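Local atomic coordinates of cellulase (Rhodothermus marinus, PDB entry 3B7M), a protein that hydrolyses internal beta-1,4-glucosidic bonds of cellulose as a family 12 endoglucanase, here in a thermostable form with mutations engineered into its active surface. Residues W92-D97 and T195-F200; M116-K121 and S156-T161; G129-T134 and E143-D148. One frame throughout, in Å; residues are numbered along the deposited sequence. Where two conformers were deposited one is given.

Interaction 1. Residues W92-D97 and T195-F200; sequences WNAAYD and TGFELF
Ala95 and Gly196 form a hydrogen-bonded pair between antiparallel strands of the larger sheet in the beta jelly roll of glycoside hydrolase family 12. Ala95 N points almost straight (170°) at Gly196 O, 3.0 Å away. Gly196 N returns a bond of 3.2 Å to Ala95 O, approaching from above the carbonyl plane; this oxygen also accepts from Tyr59 and, weakly, from Thr195 OG1. Asn93 N reaches Glu198 O at 3.0 Å, in the carbonyl plane, whereas the return bond from Glu198 N is weak and Phe197 CA closes on Asn93 O at 3.1 Å.

On one face the Asn93 amide lies nearly coplanar with the Glu198 carboxylate, beside Trp118 and Met116, consistent with the concave, substrate-binding side of this fold. The other face packs on strand 78-85 of the second sheet. There Ala94 CB meets Phe197 CD1 obliquely at 3.8 Å, and Trp92 CB touches Leu199 CD2. Tyr96, its hydroxyl bonded to Thr80, offers its ring face to Thr195: Thr195 CB stands 3.8 Å from the centroid of the Tyr96 ring, 6° off the normal, while chi1 of -160°, anti to the backbone N, sets Thr195 OG1 over the same face and near Ala95 O.

Interaction 2. Residues M116-K121 and S156-T161; sequences MIWLNK and SYVRTT
Trp118 and Val158 lie side by side and point the same way from neighbouring parallel strands, the one parallel pairing in the larger, otherwise antiparallel sheet of this jelly roll. Val158 CG2 rests over one face of the indole, 4.0 Å from Trp118 CG and displaced toward the rim. The valine achieves this with CG1 anti to its backbone N (chi1 -175°), which leaves CG2 beside that nitrogen and over the ring, while CG1 lies against Trp118 CB.

The pyrrole end of the indole runs back along the same face toward Ser156, whose hydroxyl OG is 4.1 Å from Trp118 NE1. That nitrogen is buried here and has no hydrogen-bonding partner in the model. Ser156 OG sits 3.8 Å from Met116 CB, and Met116 CB in turn lies at the edge of the indole, in its plane; beyond it the methionine chain bends at chi3 and leads away from Ser156. Pro127 packs on Trp118, Ser156 and Val158.

Ile117 and Tyr157 occupy the other face. The Tyr157 ring turns an edge to Met116 O, while helix 171-181 approaches it through Phe174, in an edge-to-face contact, and through Asp177, which binds the phenol hydroxyl.

Three straight backbone bonds fix the alignment: Tyr157 N to Met116 O (2.9 Å), Trp118 N to Tyr157 O (2.8 Å) and Arg159 N to Trp118 O (3.1 Å). Beyond them the two strands part; on its other side strand 112-122 carries a classic beta bulge, with Leu119 and Asn120 both facing Ala94 of strand 91-101. Arg159 CB lies near Trp118 O, and the arginine chain runs out extended past Leu119 until Arg159 NH1, with the acceptor in the guanidinium plane, donates to Thr161 O at 2.7 Å.

Interaction 3. Residues G129-T134 and E143-D148; sequences GSRVAT and EVWYAD
Arg131 and Glu143 form a salt bridge across a beta hairpin, with Arg131 NH1 2.8 Å from Glu143 OE2. The carboxylate oxygen lies in the guanidinium plane, but the donor meets it from above the carboxylate plane, as the two flat groups stand almost perpendicular (87°). The other carboxylate oxygen, Glu143 OE1, accepts from Trp145 NE1 at 3.1 Å, so one glutamate grips both the arginine and the indole and restrains their relative placement.

The packing of Arg131 on Trp145 completes this trio. With CG anti to the backbone N (chi1 170°), the arginine runs alongside the indole: Arg131 CB sits 3.7 Å above the centre of the six-membered ring of Trp145, then a bend at chi3 carries the guanidinium past the rim of the indole, where Trp145 CZ2 lies over one guanidinium face, the two planes 38° apart. Away from this trio, Val132 CG2 touches Val144 CG1 at 3.8 Å, and Ala133 packs beside Val144 on the face opposite the indole.

Among the backbone bonds, Ser130 and Tyr146 exchange a pair of 2.8 Å each, Ser130 N to Tyr146 O and Tyr146 N to Ser130 O. Val132 N binds Val144 O, and Val144 N binds Ala133 O. Val132 and Ala133 thus face Val144, a classic beta bulge that shifts the register by one residue.

Strand 130-137 forms one edge of the larger sheet, whereas strand 140-148 is flanked on its far side by strand 152-159, where Val144 packs on Tyr157 and Trp145 on Val158. Pro127 also covers the indole, and Tyr183 stacks on Tyr146 and touches Val132.

In the fold
All three contacts belong to one sheet and succeed each other across it. Interactions 1 and 2, with centres about 10 Å apart, join where strands 91-101 and 112-122 are neighbours, through Tyr96 N to Ile117 O (2.8 Å) and Ala94 N to Asn120 O (2.9 Å). Interactions 2 and 3, about 12 Å between centres, meet through Trp145 N to Ser156 O (2.8 Å), and Val158 CG2 also touches Trp145 CD1. Interactions 1 and 3 do not touch; their nearest atoms are about 10 Å apart. The face carrying Glu198, Asn93, Trp118, Val158 and Trp145 thus runs through all three, consistent with the concave side that binds cellulose in family 12 enzymes.

Interaction 1. Residues W92-D97 and T195-F200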
ATOM      1  N   TRP A  92       7.674   2.851  11.215  1.00 16.86           N
ATOM      2  CA  TRP A  92       6.899   2.120  10.220  1.00 16.21           C
ATOM      3  C   TRP A  92       5.670   2.942   9.838  1.00 16.13           C
ATOM      4  O   TRP A  92       5.287   3.856  10.568  1.00 15.69           O
ATOM      5  CB  TRP A  92       6.439   0.751  10.782  1.00 16.09           C
ATOM      6  CG  TRP A  92       5.735   0.855  12.124  1.00 16.05           C
ATOM      7  CD1 TRP A  92       6.306   0.726  13.358  1.00 16.75           C
ATOM      8  CD2 TRP A  92       4.342   1.140  12.358  1.00 16.12           C
ATOM      9  NE1 TRP A  92       5.354   0.905  14.349  1.00 16.34           N
ATOM     10  CE2 TRP A  92       4.149   1.171  13.759  1.00 15.97           C
ATOM     11  CE3 TRP A  92       3.239   1.362  11.517  1.00 14.95           C
ATOM     12  CZ2 TRP A  92       2.907   1.418  14.337  1.00 16.26           C
ATOM     13  CZ3 TRP A  92       2.011   1.609  12.089  1.00 15.59           C
ATOM     14  CH2 TRP A  92       1.851   1.638  13.486  1.00 16.76           C
ATOM     15  N   ASN A  93       5.052   2.612   8.701  1.00 15.28           N
ATOM     16  CA  ASN A  93       3.715   3.112   8.409  1.00 15.63           C
ATOM     17  C   ASN A  93       2.765   1.977   8.066  1.00 15.09           C
ATOM     18  O   ASN A  93       3.196   0.859   7.806  1.00 15.56           O
ATOM     19  CB  ASN A  93       3.719   4.206   7.319  1.00 14.77           C
ATOM     20  CG  ASN A  93       4.079   3.670   5.936  1.00 16.14           C
ATOM     21  OD1 ASN A  93       4.650   4.388   5.102  1.00 19.98           O
ATOM     22  ND2 ASN A  93       3.747   2.424   5.683  1.00 12.61           N
ATOM     23  N   ALA A  94       1.474   2.275   8.075  1.00 15.14           N
ATOM     24  CA  ALA A  94       0.462   1.363   7.576  1.00 15.40           C
ATOM     25  C   ALA A  94      -0.151   2.071   6.368  1.00 16.13           C
ATOM     26  O   ALA A  94      -0.775   3.128   6.505  1.00 15.84           O
ATOM     27  CB  ALA A  94      -0.577   1.080   8.659  1.00 15.10           C
ATOM     28  N   ALA A  95       0.053   1.505   5.177  1.00 15.90           N
ATOM     29  CA  ALA A  95      -0.206   2.250   3.959  1.00 15.22           C
ATOM     30  C   ALA A  95      -0.688   1.355   2.833  1.00 15.20           C
ATOM     31  O   ALA A  95      -0.140   0.259   2.621  1.00 15.20           O
ATOM     32  CB  ALA A  95       1.077   2.995   3.533  1.00 14.80           C
ATOM     33  N   TYR A  96      -1.732   1.808   2.135  1.00 14.80           N
ATOM     34  CA  TYR A  96      -2.065   1.290   0.805  1.00 14.64           C
ATOM     35  C   TYR A  96      -1.065   1.746  -0.239  1.00 14.79           C
ATOM     36  O   TYR A  96      -0.499   2.843  -0.133  1.00 14.27           O
ATOM     37  CB  TYR A  96      -3.438   1.775   0.355  1.00 14.78           C
ATOM     38  CG  TYR A  96      -4.566   0.960   0.922  1.00 14.74           C
ATOM     39  CD1 TYR A  96      -5.010   1.172   2.225  1.00 16.26           C
ATOM     40  CD2 TYR A  96      -5.182  -0.032   0.168  1.00 13.87           C
ATOM     41  CE1 TYR A  96      -6.042   0.415   2.754  1.00 14.88           C
ATOM     42  CE2 TYR A  96      -6.218  -0.791   0.697  1.00 13.23           C
ATOM     43  CZ  TYR A  96      -6.641  -0.548   1.992  1.00 14.08           C
ATOM     44  OH  TYR A  96      -7.664  -1.289   2.547  1.00 17.04           O
ATOM     45  N   ASP A  97      -0.872   0.907  -1.254  1.00 14.80           N
ATOM     46  CA  ASP A  97      -0.054   1.240  -2.409  1.00 16.47           C
ATOM     47  C   ASP A  97      -0.820   0.787  -3.655  1.00 16.94           C
ATOM     48  O   ASP A  97      -1.163  -0.395  -3.793  1.00 16.43           O
ATOM     49  CB  ASP A  97       1.292   0.519  -2.304  1.00 17.74           C
ATOM     50  CG  ASP A  97       2.440   1.262  -2.995  1.00 20.65           C
ATOM     51  OD1 ASP A  97       2.231   2.334  -3.603  1.00 22.65           O
ATOM     52  OD2 ASP A  97       3.577   0.749  -2.907  1.00 24.77           O
ATOM     53  N   THR A 195      -2.019  -3.444   0.391  1.00 13.70           N
ATOM     54  CA  THR A 195      -1.848  -2.757   1.661  1.00 13.00           C
ATOM     55  C   THR A 195      -0.901  -3.563   2.556  1.00 12.90           C
ATOM     56  O   THR A 195      -0.767  -4.776   2.398  1.00 12.17           O
ATOM     57  CB  THR A 195      -3.172  -2.503   2.376  1.00 12.86           C
ATOM     58  OG1 THR A 195      -2.988  -1.458   3.340  1.00 13.46           O
ATOM     59  CG2 THR A 195      -3.682  -3.784   3.077  1.00 12.19           C
ATOM     60  N   GLY A 196      -0.252  -2.872   3.484  1.00 12.61           N
ATOM     61  CA  GLY A 196       0.650  -3.500   4.434  1.00 13.22           C
ATOM     62  C   GLY A 196       1.436  -2.432   5.174  1.00 13.66           C
ATOM     63  O   GLY A 196       0.948  -1.320   5.364  1.00 13.60           O
ATOM     64  N   PHE A 197       2.648  -2.779   5.596  1.00 13.25           N
ATOM     65  CA  PHE A 197       3.426  -1.913   6.439  1.00 13.60           C
ATOM     66  C   PHE A 197       4.778  -1.641   5.798  1.00 14.33           C
ATOM     67  O   PHE A 197       5.509  -2.574   5.481  1.00 14.94           O
ATOM     68  CB  PHE A 197       3.587  -2.545   7.828  1.00 13.48           C
ATOM     69  CG  PHE A 197       2.283  -3.009   8.436  1.00 12.76           C
ATOM     70  CD1 PHE A 197       1.463  -2.125   9.114  1.00 13.42           C
ATOM     71  CD2 PHE A 197       1.871  -4.328   8.304  1.00 12.85           C
ATOM     72  CE1 PHE A 197       0.255  -2.551   9.677  1.00 11.89           C
ATOM     73  CE2 PHE A 197       0.664  -4.758   8.845  1.00 13.59           C
ATOM     74  CZ  PHE A 197      -0.146  -3.868   9.529  1.00 13.88           C
ATOM     75  N   GLU A 198       5.096  -0.369   5.579  1.00 14.64           N
ATOM     76  CA  GLU A 198       6.447   0.017   5.171  1.00 15.59           C
ATOM     77  C   GLU A 198       7.290   0.061   6.441  1.00 15.54           C
ATOM     78  O   GLU A 198       7.000   0.855   7.342  1.00 15.40           O
ATOM     79  CB  GLU A 198       6.455   1.393   4.486  1.00 15.43           C
ATOM     80  CG  GLU A 198       5.798   1.424   3.116  1.00 16.27           C
ATOM     81  CD  GLU A 198       6.224   2.640   2.286  1.00 17.73           C
ATOM     82  OE1 GLU A 198       6.115   3.785   2.786  1.00 18.90           O
ATOM     83  OE2 GLU A 198       6.656   2.443   1.130  1.00 19.20           O
ATOM     84  N   LEU A 199       8.293  -0.818   6.526  1.00 15.57           N
ATOM     85  CA  LEU A 199       9.140  -0.937   7.718  1.00 15.88           C
ATOM     86  C   LEU A 199      10.450  -0.184   7.554  1.00 16.55           C
ATOM     87  O   LEU A 199      11.129  -0.308   6.536  1.00 16.33           O
ATOM     88  CB  LEU A 199       9.408  -2.415   8.055  1.00 15.42           C
ATOM     89  CG  LEU A 199       8.173  -3.284   8.292  1.00 14.74           C
ATOM     90  CD1 LEU A 199       8.569  -4.691   8.708  1.00 13.45           C
ATOM     91  CD2 LEU A 199       7.252  -2.641   9.359  1.00 13.34           C
ATOM     92  N   PHE A 200      10.789   0.622   8.552  1.00 17.26           N
ATOM     93  CA  PHE A 200      12.074   1.311   8.551  1.00 17.78           C
ATOM     94  C   PHE A 200      12.947   0.712   9.645  1.00 18.06           C
ATOM     95  O   PHE A 200      14.045   0.235   9.367  1.00 18.50           O
ATOM     96  CB  PHE A 200      11.914   2.828   8.723  1.00 17.57           C
ATOM     97  CG  PHE A 200      11.210   3.502   7.578  1.00 18.79           C
ATOM     98  CD1 PHE A 200       9.826   3.389   7.422  1.00 18.97           C
ATOM     99  CD2 PHE A 200      11.928   4.249   6.647  1.00 19.03           C
ATOM    100  CE1 PHE A 200       9.167   4.023   6.371  1.00 19.63           C
ATOM    101  CE2 PHE A 200      11.281   4.878   5.589  1.00 17.79           C
ATOM    102  CZ  PHE A 200       9.895   4.766   5.452  1.00 18.74           C
TER

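Interaction 2. Residues M116-K121 and S156-T161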
ATOM      1  N   MET A 116      -0.314   6.198  -2.772  1.00 17.37           N
ATOM      2  CA  MET A 116      -0.279   5.693  -1.402  1.00 17.68           C
ATOM      3  C   MET A 116      -1.331   6.355  -0.514  1.00 16.40           C
ATOM      4  O   MET A 116      -1.642   7.539  -0.662  1.00 15.93           O
ATOM      5  CB  MET A 116       1.099   5.908  -0.770  1.00 16.70           C
ATOM      6  CG  MET A 116       2.280   5.355  -1.576  1.00 18.34           C
ATOM      7  SD  MET A 116       3.740   5.141  -0.536  1.00 21.41           S
ATOM      8  CE  MET A 116       3.315   3.600   0.283  1.00 21.23           C
ATOM      9  N   ILE A 117      -1.872   5.577   0.411  1.00 15.60           N
ATOM     10  CA  ILE A 117      -2.806   6.096   1.398  1.00 15.15           C
ATOM     11  C   ILE A 117      -2.315   5.618   2.739  1.00 15.02           C
ATOM     12  O   ILE A 117      -2.316   4.418   3.013  1.00 15.12           O
ATOM     13  CB  ILE A 117      -4.229   5.612   1.119  1.00 15.29           C
ATOM     14  CG1 ILE A 117      -4.628   5.976  -0.318  1.00 14.71           C
ATOM     15  CG2 ILE A 117      -5.226   6.150   2.171  1.00 15.09           C
ATOM     16  CD1 ILE A 117      -5.970   5.383  -0.777  1.00 15.46           C
ATOM     17  N   TRP A 118      -1.863   6.565   3.557  1.00 14.66           N
ATOM     18  CA  TRP A 118      -1.297   6.286   4.864  1.00 14.88           C
ATOM     19  C   TRP A 118      -2.393   6.431   5.907  1.00 15.26           C
ATOM     20  O   TRP A 118      -3.019   7.491   6.019  1.00 14.15           O
ATOM     21  CB  TRP A 118      -0.179   7.290   5.186  1.00 15.11           C
ATOM     22  CG  TRP A 118       1.075   7.173   4.354  1.00 14.87           C
ATOM     23  CD1 TRP A 118       1.163   6.828   3.035  1.00 15.98           C
ATOM     24  CD2 TRP A 118       2.414   7.475   4.779  1.00 14.73           C
ATOM     25  NE1 TRP A 118       2.477   6.866   2.621  1.00 15.88           N
ATOM     26  CE2 TRP A 118       3.262   7.261   3.673  1.00 14.34           C
ATOM     27  CE3 TRP A 118       2.979   7.869   5.999  1.00 15.12           C
ATOM     28  CZ2 TRP A 118       4.646   7.440   3.744  1.00 15.10           C
ATOM     29  CZ3 TRP A 118       4.355   8.057   6.067  1.00 15.76           C
ATOM     30  CH2 TRP A 118       5.174   7.837   4.943  1.00 14.82           C
ATOM     31  N   LEU A 119      -2.603   5.365   6.668  1.00 15.51           N
ATOM     32  CA  LEU A 119      -3.640   5.323   7.691  1.00 16.51           C
ATOM     33  C   LEU A 119      -3.076   5.526   9.097  1.00 16.99           C
ATOM     34  O   LEU A 119      -3.782   6.004   9.998  1.00 17.05           O
ATOM     35  CB  LEU A 119      -4.390   3.985   7.616  1.00 16.59           C
ATOM     36  CG  LEU A 119      -5.130   3.712   6.295  1.00 16.69           C
ATOM     37  CD1 LEU A 119      -5.857   2.379   6.380  1.00 18.26           C
ATOM     38  CD2 LEU A 119      -6.118   4.834   5.987  1.00 17.24           C
ATOM     39  N   ASN A 120      -1.815   5.139   9.279  1.00 16.47           N
ATOM     40  CA  ASN A 120      -1.168   5.183  10.584  1.00 17.38           C
ATOM     41  C   ASN A 120       0.336   5.120  10.405  1.00 17.88           C
ATOM     42  O   ASN A 120       0.826   4.754   9.331  1.00 17.39           O
ATOM     43  CB  ASN A 120      -1.653   4.009  11.460  1.00 17.25           C
ATOM     44  CG  ASN A 120      -1.769   4.367  12.953  1.00 17.57           C
ATOM     45  OD1 ASN A 120      -2.679   3.906  13.643  1.00 18.65           O
ATOM     46  ND2 ASN A 120      -0.860   5.176  13.440  1.00 15.90           N
ATOM     47  N   LYS A 121       1.059   5.485  11.461  1.00 19.21           N
ATOM     48  CA  LYS A 121       2.515   5.378  11.518  1.00 20.66           C
ATOM     49  C   LYS A 121       3.016   5.518  12.954  1.00 20.87           C
ATOM     50  O   LYS A 121       2.271   5.897  13.855  1.00 20.20           O
ATOM     51  CB  LYS A 121       3.188   6.454  10.648  1.00 20.11           C
ATOM     52  CG  LYS A 121       2.921   7.908  11.093  1.00 22.03           C
ATOM     53  CD  LYS A 121       3.455   8.898  10.073  1.00 23.04           C
ATOM     54  CE  LYS A 121       3.542  10.303  10.659  1.00 29.39           C
ATOM     55  NZ  LYS A 121       4.304  11.222   9.761  1.00 31.67           N
ATOM     56  N   SER A 156       1.002  10.624  -2.302  1.00 19.59           N
ATOM     57  CA  SER A 156       0.669  10.066  -0.993  1.00 18.31           C
ATOM     58  C   SER A 156      -0.375  10.909  -0.288  1.00 18.07           C
ATOM     59  O   SER A 156      -0.238  12.131  -0.208  1.00 18.01           O
ATOM     60  CB  SER A 156       1.904   9.976  -0.102  1.00 18.24           C
ATOM     61  OG  SER A 156       2.952   9.249  -0.717  1.00 17.96           O
ATOM     62  N   TYR A 157      -1.415  10.244   0.215  1.00 17.40           N
ATOM     63  CA  TYR A 157      -2.451  10.865   1.041  1.00 16.90           C
ATOM     64  C   TYR A 157      -2.252  10.360   2.456  1.00 16.79           C
ATOM     65  O   TYR A 157      -2.248   9.148   2.690  1.00 16.91           O
ATOM     66  CB  TYR A 157      -3.845  10.481   0.527  1.00 16.78           C
ATOM     67  CG  TYR A 157      -4.140  11.006  -0.865  1.00 17.19           C
ATOM     68  CD1 TYR A 157      -3.694  10.322  -2.006  1.00 17.14           C
ATOM     69  CD2 TYR A 157      -4.861  12.186  -1.039  1.00 15.83           C
ATOM     70  CE1 TYR A 157      -3.967  10.816  -3.292  1.00 16.94           C
ATOM     71  CE2 TYR A 157      -5.137  12.690  -2.308  1.00 18.61           C
ATOM     72  CZ  TYR A 157      -4.681  12.011  -3.431  1.00 17.86           C
ATOM     73  OH  TYR A 157      -4.969  12.511  -4.680  1.00 17.98           O
ATOM     74  N   VAL A 158      -2.045  11.280   3.391  1.00 16.25           N
ATOM     75  CA  VAL A 158      -1.750  10.926   4.781  1.00 16.53           C
ATOM     76  C   VAL A 158      -2.883  11.438   5.658  1.00 16.56           C
ATOM     77  O   VAL A 158      -3.085  12.645   5.779  1.00 16.08           O
ATOM     78  CB  VAL A 158      -0.389  11.521   5.245  1.00 16.42           C
ATOM     79  CG1 VAL A 158      -0.036  11.064   6.643  1.00 17.36           C
ATOM     80  CG2 VAL A 158       0.728  11.127   4.274  1.00 16.92           C
ATOM     81  N   ARG A 159      -3.635  10.506   6.233  1.00 16.76           N
ATOM     82  CA  ARG A 159      -4.733  10.827   7.144  1.00 16.82           C
ATOM     83  C   ARG A 159      -4.253  11.671   8.308  1.00 16.90           C
ATOM     84  O   ARG A 159      -3.358  11.263   9.022  1.00 16.97           O
ATOM     85  CB  ARG A 159      -5.343   9.536   7.676  1.00 16.75           C
ATOM     86  CG  ARG A 159      -6.864   9.592   7.791  1.00 16.49           C
ATOM     87  CD  ARG A 159      -7.402   8.305   8.342  1.00 15.14           C
ATOM     88  NE  ARG A 159      -8.864   8.221   8.248  1.00 15.15           N
ATOM     89  CZ  ARG A 159      -9.703   8.552   9.230  1.00 15.19           C
ATOM     90  NH1 ARG A 159      -9.234   9.011  10.390  1.00 11.99           N
ATOM     91  NH2 ARG A 159     -11.016   8.426   9.049  1.00 14.18           N
ATOM     92  N   THR A 160      -4.842  12.846   8.498  1.00 17.31           N
ATOM     93  CA  THR A 160      -4.413  13.736   9.595  1.00 17.98           C
ATOM     94  C   THR A 160      -4.833  13.171  10.945  1.00 17.84           C
ATOM     95  O   THR A 160      -4.207  13.462  11.964  1.00 18.03           O
ATOM     96  CB  THR A 160      -4.970  15.161   9.453  1.00 17.57           C
ATOM     97  OG1 THR A 160      -6.399  15.096   9.411  1.00 20.23           O
ATOM     98  CG2 THR A 160      -4.496  15.785   8.172  1.00 18.47           C
ATOM     99  N   THR A 161      -5.909  12.387  10.961  1.00 17.74           N
ATOM    100  CA  THR A 161      -6.193  11.578  12.143  1.00 17.29           C
ATOM    101  C   THR A 161      -5.961  10.079  11.919  1.00 16.72           C
ATOM    102  O   THR A 161      -6.648   9.453  11.105  1.00 16.93           O
ATOM    103  CB  THR A 161      -7.512  11.961  12.909  1.00 17.66           C
ATOM    104  OG1 THR A 161      -8.327  10.802  13.129  1.00 20.07           O
ATOM    105  CG2 THR A 161      -8.279  13.042  12.230  1.00 16.82           C
TER

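Interaction 3. Residues G129-T134 and E143-D148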
ATOM      1  N   GLY A 129       8.366  13.058  -1.195  1.00 22.50           N
ATOM      2  CA  GLY A 129       7.797  14.170  -1.965  1.00 22.24           C
ATOM      3  C   GLY A 129       7.652  15.450  -1.177  1.00 22.12           C
ATOM      4  O   GLY A 129       8.147  15.559  -0.055  1.00 21.24           O
ATOM      5  N   SER A 130       6.985  16.416  -1.803  1.00 22.40           N
ATOM      6  CA  SER A 130       6.714  17.724  -1.237  0.50 22.69           C
ATOM      7  C   SER A 130       5.224  17.772  -0.810  1.00 23.14           C
ATOM      8  O   SER A 130       4.356  17.250  -1.529  1.00 22.47           O
ATOM      9  CB  SER A 130       7.047  18.823  -2.284  0.50 22.63           C
ATOM     10  OG  SER A 130       8.240  18.551  -3.053  0.65 22.11           O
ATOM     11  N   ARG A 131       4.944  18.416   0.318  1.00 23.81           N
ATOM     12  CA  ARG A 131       3.568  18.580   0.788  1.00 25.48           C
ATOM     13  C   ARG A 131       2.874  19.685  -0.012  1.00 25.24           C
ATOM     14  O   ARG A 131       3.288  20.840   0.047  1.00 25.56           O
ATOM     15  CB  ARG A 131       3.559  18.882   2.295  1.00 25.18           C
ATOM     16  CG  ARG A 131       2.191  19.313   2.864  1.00 27.06           C
ATOM     17  CD  ARG A 131       2.118  19.099   4.380  1.00 27.80           C
ATOM     18  NE  ARG A 131       3.365  19.452   5.053  1.00 30.86           N
ATOM     19  CZ  ARG A 131       3.693  19.047   6.277  1.00 33.78           C
ATOM     20  NH1 ARG A 131       2.862  18.279   6.979  1.00 34.73           N
ATOM     21  NH2 ARG A 131       4.856  19.410   6.804  1.00 34.24           N
ATOM     22  N   VAL A 132       1.821  19.334  -0.750  1.00 25.49           N
ATOM     23  CA  VAL A 132       1.229  20.264  -1.727  1.00 25.79           C
ATOM     24  C   VAL A 132      -0.156  20.788  -1.387  1.00 26.25           C
ATOM     25  O   VAL A 132      -0.555  21.836  -1.894  1.00 26.30           O
ATOM     26  CB  VAL A 132       1.210  19.695  -3.189  1.00 25.79           C
ATOM     27  CG1 VAL A 132       2.623  19.572  -3.734  1.00 26.41           C
ATOM     28  CG2 VAL A 132       0.496  18.361  -3.257  1.00 25.93           C
ATOM     29  N   ALA A 133      -0.899  20.065  -0.549  1.00 26.13           N
ATOM     30  CA  ALA A 133      -2.282  20.424  -0.274  1.00 25.81           C
ATOM     31  C   ALA A 133      -2.860  19.647   0.902  1.00 26.25           C
ATOM     32  O   ALA A 133      -2.223  18.737   1.450  1.00 26.21           O
ATOM     33  CB  ALA A 133      -3.139  20.195  -1.521  1.00 25.97           C
ATOM     34  N   THR A 134      -4.072  20.039   1.278  1.00 26.11           N
ATOM     35  CA  THR A 134      -4.918  19.294   2.194  1.00 26.51           C
ATOM     36  C   THR A 134      -6.246  19.151   1.481  1.00 25.95           C
ATOM     37  O   THR A 134      -6.693  20.079   0.794  1.00 25.66           O
ATOM     38  CB  THR A 134      -5.105  20.048   3.524  1.00 26.65           C
ATOM     39  OG1 THR A 134      -3.819  20.331   4.082  1.00 28.23           O
ATOM     40  CG2 THR A 134      -5.865  19.218   4.509  1.00 27.26           C
ATOM     41  N   GLU A 143      -3.428  14.999   4.105  1.00 21.84           N
ATOM     42  CA  GLU A 143      -2.350  15.774   3.500  1.00 22.42           C
ATOM     43  C   GLU A 143      -1.972  15.089   2.198  1.00 21.74           C
ATOM     44  O   GLU A 143      -1.892  13.854   2.146  1.00 20.85           O
ATOM     45  CB  GLU A 143      -1.086  15.792   4.362  1.00 22.49           C
ATOM     46  CG  GLU A 143      -1.215  16.267   5.780  1.00 23.74           C
ATOM     47  CD  GLU A 143       0.123  16.176   6.524  1.00 25.04           C
ATOM     48  OE1 GLU A 143       0.897  15.193   6.296  1.00 27.34           O
ATOM     49  OE2 GLU A 143       0.394  17.090   7.342  1.00 27.22           O
ATOM     50  N   VAL A 144      -1.715  15.890   1.169  1.00 20.81           N
ATOM     51  CA  VAL A 144      -1.326  15.381  -0.131  1.00 20.77           C
ATOM     52  C   VAL A 144       0.152  15.696  -0.306  1.00 20.92           C
ATOM     53  O   VAL A 144       0.578  16.837  -0.123  1.00 19.66           O
ATOM     54  CB  VAL A 144      -2.153  16.023  -1.285  1.00 20.88           C
ATOM     55  CG1 VAL A 144      -1.810  15.378  -2.638  1.00 20.63           C
ATOM     56  CG2 VAL A 144      -3.660  15.895  -1.005  1.00 21.71           C
ATOM     57  N   TRP A 145       0.918  14.662  -0.643  1.00 20.83           N
ATOM     58  CA  TRP A 145       2.335  14.783  -0.916  1.00 21.76           C
ATOM     59  C   TRP A 145       2.560  14.329  -2.348  1.00 23.22           C
ATOM     60  O   TRP A 145       1.918  13.378  -2.820  1.00 23.42           O
ATOM     61  CB  TRP A 145       3.157  13.912   0.041  1.00 21.24           C
ATOM     62  CG  TRP A 145       3.028  14.291   1.497  1.00 21.12           C
ATOM     63  CD1 TRP A 145       1.944  14.088   2.311  1.00 20.11           C
ATOM     64  CD2 TRP A 145       4.016  14.943   2.300  1.00 19.72           C
ATOM     65  NE1 TRP A 145       2.202  14.567   3.568  1.00 20.67           N
ATOM     66  CE2 TRP A 145       3.469  15.095   3.591  1.00 20.58           C
ATOM     67  CE3 TRP A 145       5.309  15.416   2.053  1.00 20.00           C
ATOM     68  CZ2 TRP A 145       4.171  15.697   4.637  1.00 20.67           C
ATOM     69  CZ3 TRP A 145       6.007  16.020   3.099  1.00 20.91           C
ATOM     70  CH2 TRP A 145       5.435  16.153   4.372  1.00 20.90           C
ATOM     71  N   TYR A 146       3.480  14.995  -3.031  1.00 24.54           N
ATOM     72  CA  TYR A 146       3.765  14.668  -4.418  1.00 26.27           C
ATOM     73  C   TYR A 146       5.261  14.663  -4.706  1.00 27.09           C
ATOM     74  O   TYR A 146       5.986  15.580  -4.311  1.00 25.93           O
ATOM     75  CB  TYR A 146       3.032  15.623  -5.368  1.00 26.92           C
ATOM     76  CG  TYR A 146       3.297  15.338  -6.827  1.00 28.46           C
ATOM     77  CD1 TYR A 146       2.797  14.184  -7.424  1.00 29.08           C
ATOM     78  CD2 TYR A 146       4.058  16.215  -7.613  1.00 30.16           C
ATOM     79  CE1 TYR A 146       3.035  13.899  -8.757  1.00 30.50           C
ATOM     80  CE2 TYR A 146       4.305  15.937  -8.970  1.00 30.35           C
ATOM     81  CZ  TYR A 146       3.783  14.774  -9.525  1.00 30.19           C
ATOM     82  OH  TYR A 146       4.002  14.454 -10.849  1.00 31.54           O
ATOM     83  N   ALA A 147       5.699  13.612  -5.399  1.00 28.64           N
ATOM     84  CA  ALA A 147       7.080  13.463  -5.841  1.00 30.48           C
ATOM     85  C   ALA A 147       7.106  13.169  -7.326  1.00 32.19           C
ATOM     86  O   ALA A 147       6.418  12.256  -7.814  1.00 31.23           O
ATOM     87  CB  ALA A 147       7.772  12.347  -5.084  1.00 30.44           C
ATOM     88  N   ASP A 148       7.888  13.967  -8.042  1.00 34.81           N
ATOM     89  CA  ASP A 148       8.187  13.684  -9.430  1.00 37.92           C
ATOM     90  C   ASP A 148       9.671  13.386  -9.521  1.00 39.37           C
ATOM     91  O   ASP A 148      10.449  14.193 -10.041  1.00 39.91           O
ATOM     92  CB  ASP A 148       7.821  14.867 -10.329  1.00 38.49           C
ATOM     93  CG  ASP A 148       7.786  14.489 -11.809  1.00 41.01           C
ATOM     94  OD1 ASP A 148       8.589  13.619 -12.242  1.00 41.47           O
ATOM     95  OD2 ASP A 148       6.940  15.067 -12.543  1.00 43.55           O
TER